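Local coordinates for protein isoprenyl transferase (Helicobacter pylori, PDB 2D2R) that catalyses, as a magnesium-dependent homodimer, the condensation of isopentenyl diphosphate with an allylic diphosphate to build undecaprenyl diphosphate, at residues N102-A107 and E126-F132; Y143-L149 and N200-Q205. One frame throughout, in Å; residues are numbered along the deposited sequence.

Contact 1 of 2, residues N102-A107 and E126-F132; sequences NIRFRA and ENDTRHF
Phe-132 sets the edge of its ring, at CD2, against the backbone at Asn-102 and Ile-103, just before strand 104-108. Ile-103 N sits near the ring plane, 2.9 Å from Phe-132 CD2. Asn-102 ND2 lies over one face, toward the rim, 3.9 Å from Phe-132 CZ, with its amide tilted 45° to the ring. Further along, the strand runs beside the last turn of helix 116-129. Thr-129 turns its OG1 between its own backbone N and carbonyl carbon (chi1 69°) and accepts a hydrogen bond of 2.7 Å from Phe-105 N. The same hydroxyl is bonded to Leu-125 O within the helix. The extended side chain of Glu-126 lies across Phe-105, its CG 3.7 Å from ring atom CD2. Its OE1 then takes the N-H of Ala-107 at 3.0 Å, nearly straight at 173°, on the anti side, somewhat out of the carboxylate plane. Arg-104 stretches out over Arg-130, with NE 3.5 Å from Arg-130 CA. Water 1 accepts from this NE and donates to Phe-105 O and Glu-126 O. Strand 104-108 is an edge strand of the sheet, next to 136-140. Helix side chains and a water therefore serve its outward polar groups.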
loop_
_atom_site.group_PDB
_atom_site.type_symbol
_atom_site.label_atom_id
_atom_site.label_comp_id
_atom_site.label_asym_id
_atom_site.label_seq_id
_atom_site.Cartn_x
_atom_site.Cartn_y
_atom_site.Cartn_z
ATOM N N ASN A 102 -17.713 6.861 24.504
ATOM C CA ASN A 102 -16.960 8.041 24.088
ATOM C C ASN A 102 -16.112 7.699 22.855
ATOM O O ASN A 102 -14.878 7.641 22.925
ATOM C CB ASN A 102 -16.047 8.519 25.220
ATOM C CG ASN A 102 -16.764 9.397 26.227
ATOM O OD1 ASN A 102 -16.123 9.970 27.125
ATOM N ND2 ASN A 102 -18.091 9.523 26.086
ATOM N N ILE A 103 -16.801 7.477 21.736
ATOM C CA ILE A 103 -16.175 7.116 20.473
ATOM C C ILE A 103 -16.695 7.980 19.334
ATOM O O ILE A 103 -17.860 7.915 18.970
ATOM C CB ILE A 103 -16.448 5.624 20.126
ATOM C CG1 ILE A 103 -15.795 4.732 21.178
ATOM C CG2 ILE A 103 -15.971 5.302 18.669
ATOM C CD1 ILE A 103 -15.737 3.252 20.810
ATOM N N ARG A 104 -15.823 8.797 18.764
ATOM C CA ARG A 104 -16.230 9.643 17.647
ATOM C C ARG A 104 -16.415 8.802 16.378
ATOM O O ARG A 104 -15.628 7.893 16.139
ATOM C CB ARG A 104 -15.183 10.701 17.399
ATOM C CG ARG A 104 -15.557 11.581 16.286
ATOM C CD ARG A 104 -14.634 12.741 16.174
ATOM N NE ARG A 104 -15.143 13.584 15.118
ATOM C CZ ARG A 104 -14.577 14.716 14.718
ATOM N NH1 ARG A 104 -13.444 15.161 15.293
ATOM N NH2 ARG A 104 -15.167 15.412 13.756
ATOM N N PHE A 105 -17.427 9.122 15.562
ATOM C CA PHE A 105 -17.679 8.364 14.355
ATOM C C PHE A 105 -17.337 9.072 13.059
ATOM O O PHE A 105 -17.667 10.221 12.850
ATOM C CB PHE A 105 -19.144 7.921 14.304
ATOM C CG PHE A 105 -19.544 7.293 12.994
ATOM C CD1 PHE A 105 -19.106 6.005 12.652
ATOM C CD2 PHE A 105 -20.340 7.994 12.094
ATOM C CE1 PHE A 105 -19.463 5.440 11.434
ATOM C CE2 PHE A 105 -20.703 7.437 10.866
ATOM C CZ PHE A 105 -20.259 6.152 10.540
ATOM N N ARG A 106 -16.656 8.373 12.166
ATOM C CA ARG A 106 -16.341 8.978 10.890
ATOM C C ARG A 106 -16.465 7.943 9.783
ATOM O O ARG A 106 -16.108 6.798 9.980
ATOM C CB ARG A 106 -14.927 9.552 10.940
ATOM C CG ARG A 106 -14.618 10.569 9.859
ATOM C CD ARG A 106 -13.561 11.592 10.373
ATOM N NE ARG A 106 -12.796 12.123 9.255
ATOM C CZ ARG A 106 -11.780 12.974 9.368
ATOM N NH1 ARG A 106 -11.400 13.415 10.560
ATOM N NH2 ARG A 106 -11.122 13.359 8.280
ATOM N N ALA A 107 -17.046 8.343 8.660
ATOM C CA ALA A 107 -17.179 7.491 7.482
ATOM C C ALA A 107 -16.249 8.015 6.387
ATOM O O ALA A 107 -16.094 9.242 6.236
ATOM C CB ALA A 107 -18.621 7.545 6.945
ATOM N N GLU A 126 -22.159 11.347 12.577
ATOM C CA GLU A 126 -20.919 12.126 12.573
ATOM C C GLU A 126 -21.114 13.390 13.403
ATOM O O GLU A 126 -20.357 13.647 14.336
ATOM C CB GLU A 126 -20.506 12.469 11.141
ATOM C CG GLU A 126 -19.829 11.287 10.416
ATOM C CD GLU A 126 -19.405 11.616 8.996
ATOM O OE1 GLU A 126 -18.365 11.068 8.540
ATOM O OE2 GLU A 126 -20.116 12.417 8.329
ATOM N N ASN A 127 -22.146 14.155 13.065
ATOM C CA ASN A 127 -22.487 15.378 13.794
ATOM C C ASN A 127 -22.540 15.063 15.284
ATOM O O ASN A 127 -21.818 15.654 16.092
ATOM C CB ASN A 127 -23.872 15.898 13.358
ATOM C CG ASN A 127 -23.798 17.039 12.328
ATOM O OD1 ASN A 127 -23.594 16.815 11.134
ATOM N ND2 ASN A 127 -23.965 18.269 12.802
ATOM N N ASP A 128 -23.387 14.103 15.633
ATOM C CA ASP A 128 -23.607 13.703 17.011
ATOM C C ASP A 128 -22.422 13.257 17.840
ATOM O O ASP A 128 -22.435 13.375 19.072
ATOM C CB ASP A 128 -24.654 12.598 17.034
ATOM C CG ASP A 128 -26.052 13.114 16.725
ATOM O OD1 ASP A 128 -26.190 14.121 15.986
ATOM O OD2 ASP A 128 -27.017 12.494 17.219
ATOM N N THR A 129 -21.398 12.738 17.177
ATOM C CA THR A 129 -20.240 12.226 17.885
ATOM C C THR A 129 -18.991 13.087 17.747
ATOM O O THR A 129 -17.987 12.827 18.395
ATOM C CB THR A 129 -19.920 10.825 17.370
ATOM O OG1 THR A 129 -19.436 10.932 16.024
ATOM C CG2 THR A 129 -21.179 9.965 17.367
ATOM N N ARG A 130 -19.067 14.106 16.903
ATOM C CA ARG A 130 -17.942 15.006 16.634
ATOM C C ARG A 130 -17.387 15.631 17.880
ATOM O O ARG A 130 -16.448 16.404 17.811
ATOM C CB ARG A 130 -18.362 16.150 15.719
ATOM C CG ARG A 130 -19.290 17.141 16.418
ATOM C CD ARG A 130 -19.189 18.544 15.842
ATOM N NE ARG A 130 -19.649 18.618 14.460
ATOM C CZ ARG A 130 -20.927 18.655 14.092
ATOM N NH1 ARG A 130 -21.882 18.626 15.019
ATOM N NH2 ARG A 130 -21.250 18.726 12.798
ATOM N N HIS A 131 -17.983 15.311 19.015
ATOM C CA HIS A 131 -17.585 15.873 20.283
ATOM C C HIS A 131 -16.450 15.161 20.939
ATOM O O HIS A 131 -15.647 15.770 21.655
ATOM C CB HIS A 131 -18.774 15.873 21.231
ATOM C CG HIS A 131 -19.831 16.854 20.851
ATOM N ND1 HIS A 131 -19.547 18.179 20.586
ATOM C CD2 HIS A 131 -21.174 16.724 20.737
ATOM C CE1 HIS A 131 -20.671 18.825 20.333
ATOM N NE2 HIS A 131 -21.673 17.966 20.419
ATOM N N PHE A 132 -16.389 13.861 20.715
ATOM C CA PHE A 132 -15.339 13.068 21.311
ATOM C C PHE A 132 -14.029 13.306 20.549
ATOM O O PHE A 132 -13.993 13.241 19.320
ATOM C CB PHE A 132 -15.793 11.612 21.317
ATOM C CG PHE A 132 -17.181 11.427 21.881
ATOM C CD1 PHE A 132 -17.839 12.488 22.525
ATOM C CD2 PHE A 132 -17.840 10.213 21.766
ATOM C CE1 PHE A 132 -19.127 12.341 23.037
ATOM C CE2 PHE A 132 -19.131 10.052 22.277
ATOM C CZ PHE A 132 -19.774 11.121 22.913
HETATM O O HOH W 1 -17.572 12.775 13.969
#

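Contact 2 of 2, residues Y143-L149 and N200-Q205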
loop_
_atom_site.group_PDB
_atom_site.type_symbol
_atom_site.label_atom_id
_atom_site.label_comp_id
_atom_site.label_asym_id
_atom_site.label_seq_id
_atom_site.Cartn_x
_atom_site.Cartn_y
_atom_site.Cartn_z
ATOM N N TYR A 143 -15.719 2.208 -0.070
ATOM C CA TYR A 143 -14.371 2.795 -0.110
ATOM C C TYR A 143 -13.355 2.129 -1.018
ATOM O O TYR A 143 -13.252 0.898 -1.063
ATOM C CB TYR A 143 -13.774 2.788 1.303
ATOM C CG TYR A 143 -12.376 3.376 1.349
ATOM C CD1 TYR A 143 -12.170 4.757 1.531
ATOM C CD2 TYR A 143 -11.259 2.573 1.090
ATOM C CE1 TYR A 143 -10.847 5.321 1.448
ATOM C CE2 TYR A 143 -9.961 3.121 1.000
ATOM C CZ TYR A 143 -9.748 4.474 1.173
ATOM O OH TYR A 143 -8.435 4.972 1.033
ATOM N N GLY A 144 -12.568 2.974 -1.702
ATOM C CA GLY A 144 -11.498 2.456 -2.536
ATOM C C GLY A 144 -10.431 3.534 -2.507
ATOM O O GLY A 144 -10.771 4.691 -2.646
ATOM N N SER A 145 -9.165 3.165 -2.338
ATOM C CA SER A 145 -8.085 4.150 -2.289
ATOM C C SER A 145 -7.882 4.901 -3.578
ATOM O O SER A 145 -7.735 6.119 -3.577
ATOM C CB SER A 145 -6.816 3.399 -1.817
ATOM O OG SER A 145 -5.837 4.283 -1.463
ATOM N N LYS A 146 -7.859 4.207 -4.720
ATOM C CA LYS A 146 -7.701 4.940 -5.947
ATOM C C LYS A 146 -8.834 5.916 -6.133
ATOM O O LYS A 146 -8.627 7.020 -6.605
ATOM C CB LYS A 146 -7.632 4.011 -7.151
ATOM C CG LYS A 146 -6.350 3.273 -7.196
ATOM C CD LYS A 146 -6.296 2.444 -8.501
ATOM C CE LYS A 146 -4.901 1.747 -8.613
ATOM N NZ LYS A 146 -4.803 1.079 -9.933
ATOM N N ASN A 147 -10.052 5.507 -5.783
ATOM C CA ASN A 147 -11.184 6.421 -5.900
ATOM C C ASN A 147 -11.027 7.577 -4.927
ATOM O O ASN A 147 -11.284 8.708 -5.281
ATOM C CB ASN A 147 -12.525 5.673 -5.601
ATOM C CG ASN A 147 -13.726 6.650 -5.513
ATOM O OD1 ASN A 147 -14.269 7.067 -6.521
ATOM N ND2 ASN A 147 -14.084 7.021 -4.332
ATOM N N GLU A 148 -10.610 7.318 -3.694
ATOM C CA GLU A 148 -10.419 8.420 -2.750
ATOM C C GLU A 148 -9.417 9.443 -3.307
ATOM O O GLU A 148 -9.630 10.647 -3.235
ATOM C CB GLU A 148 -9.926 7.929 -1.393
ATOM C CG GLU A 148 -9.751 9.046 -0.325
ATOM C CD GLU A 148 -9.006 8.557 0.934
ATOM O OE1 GLU A 148 -8.265 7.522 0.866
ATOM O OE2 GLU A 148 -9.158 9.211 1.984
ATOM N N LEU A 149 -8.310 8.963 -3.877
ATOM C CA LEU A 149 -7.325 9.873 -4.433
ATOM C C LEU A 149 -7.880 10.634 -5.627
ATOM O O LEU A 149 -7.545 11.825 -5.846
ATOM C CB LEU A 149 -6.044 9.104 -4.810
ATOM C CG LEU A 149 -5.218 8.788 -3.543
ATOM C CD1 LEU A 149 -4.266 7.567 -3.779
ATOM C CD2 LEU A 149 -4.404 10.072 -3.144
ATOM N N ASN A 200 -6.499 -2.178 -2.257
ATOM C CA ASN A 200 -6.942 -0.788 -2.522
ATOM C C ASN A 200 -7.499 -0.077 -1.267
ATOM O O ASN A 200 -8.475 0.639 -1.325
ATOM C CB ASN A 200 -7.996 -0.894 -3.621
ATOM C CG ASN A 200 -8.288 0.412 -4.295
ATOM O OD1 ASN A 200 -7.456 1.308 -4.372
ATOM N ND2 ASN A 200 -9.532 0.548 -4.770
ATOM N N PHE A 201 -6.870 -0.336 -0.140
ATOM C CA PHE A 201 -7.260 0.232 1.135
ATOM C C PHE A 201 -6.175 1.092 1.757
ATOM O O PHE A 201 -5.062 0.608 2.089
ATOM C CB PHE A 201 -7.621 -0.931 2.070
ATOM C CG PHE A 201 -8.057 -0.528 3.477
ATOM C CD1 PHE A 201 -9.161 0.291 3.676
ATOM C CD2 PHE A 201 -7.395 -1.028 4.598
ATOM C CE1 PHE A 201 -9.616 0.605 5.007
ATOM C CE2 PHE A 201 -7.827 -0.728 5.910
ATOM C CZ PHE A 201 -8.947 0.088 6.106
ATOM N N LEU A 202 -6.495 2.369 1.931
ATOM C CA LEU A 202 -5.613 3.323 2.610
ATOM C C LEU A 202 -4.175 3.212 2.091
ATOM O O LEU A 202 -3.233 3.171 2.872
ATOM C CB LEU A 202 -5.616 3.043 4.126
ATOM C CG LEU A 202 -6.986 3.201 4.841
ATOM C CD1 LEU A 202 -6.830 2.935 6.386
ATOM C CD2 LEU A 202 -7.469 4.585 4.579
ATOM N N LEU A 203 -4.019 3.224 0.781
ATOM C CA LEU A 203 -2.671 3.077 0.176
ATOM C C LEU A 203 -1.761 4.251 0.575
ATOM O O LEU A 203 -0.640 4.081 1.059
ATOM C CB LEU A 203 -2.827 2.967 -1.323
ATOM C CG LEU A 203 -3.717 1.806 -1.816
ATOM C CD1 LEU A 203 -3.935 1.861 -3.362
ATOM C CD2 LEU A 203 -3.025 0.521 -1.509
ATOM N N TRP A 204 -2.283 5.452 0.424
ATOM C CA TRP A 204 -1.548 6.650 0.762
ATOM C C TRP A 204 -1.265 6.736 2.235
ATOM O O TRP A 204 -0.135 6.991 2.616
ATOM C CB TRP A 204 -2.341 7.869 0.299
ATOM C CG TRP A 204 -1.715 9.204 0.656
ATOM C CD1 TRP A 204 -1.693 9.825 1.912
ATOM C CD2 TRP A 204 -1.109 10.119 -0.246
ATOM N NE1 TRP A 204 -1.109 11.061 1.805
ATOM C CE2 TRP A 204 -0.756 11.269 0.494
ATOM C CE3 TRP A 204 -0.839 10.086 -1.626
ATOM C CZ2 TRP A 204 -0.141 12.374 -0.100
ATOM C CZ3 TRP A 204 -0.240 11.166 -2.207
ATOM C CH2 TRP A 204 0.106 12.307 -1.447
ATOM N N GLN A 205 -2.277 6.483 3.063
ATOM C CA GLN A 205 -2.127 6.626 4.501
ATOM C C GLN A 205 -1.290 5.573 5.192
ATOM O O GLN A 205 -0.857 5.786 6.279
ATOM C CB GLN A 205 -3.528 6.694 5.191
ATOM C CG GLN A 205 -4.399 7.810 4.549
ATOM C CD GLN A 205 -5.246 7.409 3.315
ATOM O OE1 GLN A 205 -4.903 6.491 2.558
ATOM N NE2 GLN A 205 -6.364 8.171 3.075
HETATM O O HOH W 2 -10.870 2.851 -6.134
#
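The N-terminus of helix 145-158, with Gly-144 at the N-cap, receives the loop 200-205 between strands 188-191 and 210-213. Asn-200 meets the first turn through two oxygens. Its backbone O accepts from Ser-145 N at 2.8 Å, with the donor above the carbonyl plane. Its side-chain OD1 accepts from Lys-146 N at 2.9 Å. Asn-200 CG stands anti to the backbone N (chi1 -164°), which turns the amide to the helix end. Water 2 joins Asn-200 ND2 to Asn-147 N. Asn-200 thus engages N-H groups of the first helical turn, two directly and one through the water. The site lies at the C-terminal end of the parallel sheet of the cis-prenyltransferase fold, near Leu-198 and Arg-191, which probably bind substrate. Ser-145 OG takes Leu-203 N at 3.1 Å, and Leu-203 CG packs tightly on Ser-145 CB at 3.5 Å. Tyr-143 OH donates to Glu-148 OE1 at 2.6 Å and receives a weak bond from Leu-202 N. Gln-205 NE2 reaches the same OE1 at 3.0 Å and 171°, on its syn side. The two donors approach from opposite faces of the carboxylate, which probably favours its ionised form. Gln-205 NE2 also bonds Thr-180 OG1. Leu-149 CD2 meets Trp-204 CE3 at 3.9 Å, while the Trp-204 ring forms a cation-pi pair with Lys-146 of the second subunit.

The two contacts follow one another along the chain. Their centres are 22 Å apart and their nearest atoms about 7 Å, without touching. Strand 104-108 leads from one to the other: residues 104-107 belong to contact 1, and Ile-108 packs on Tyr-143 and Leu-202. Asp-179 bonds to both: its O accepts from Arg-106 NH2, which also bonds Arg-181 O, and its N makes a weak bond to Glu-148 OE2. Contact 1 lies away from the substrate and magnesium sites. In contact 2, the side chain of Leu-203 is about 4 Å from that of Leu-198, and the side chain of Phe-201 about 7 Å from that of Arg-191, both probable substrate-binding residues. Only contact 2 meets the second subunit.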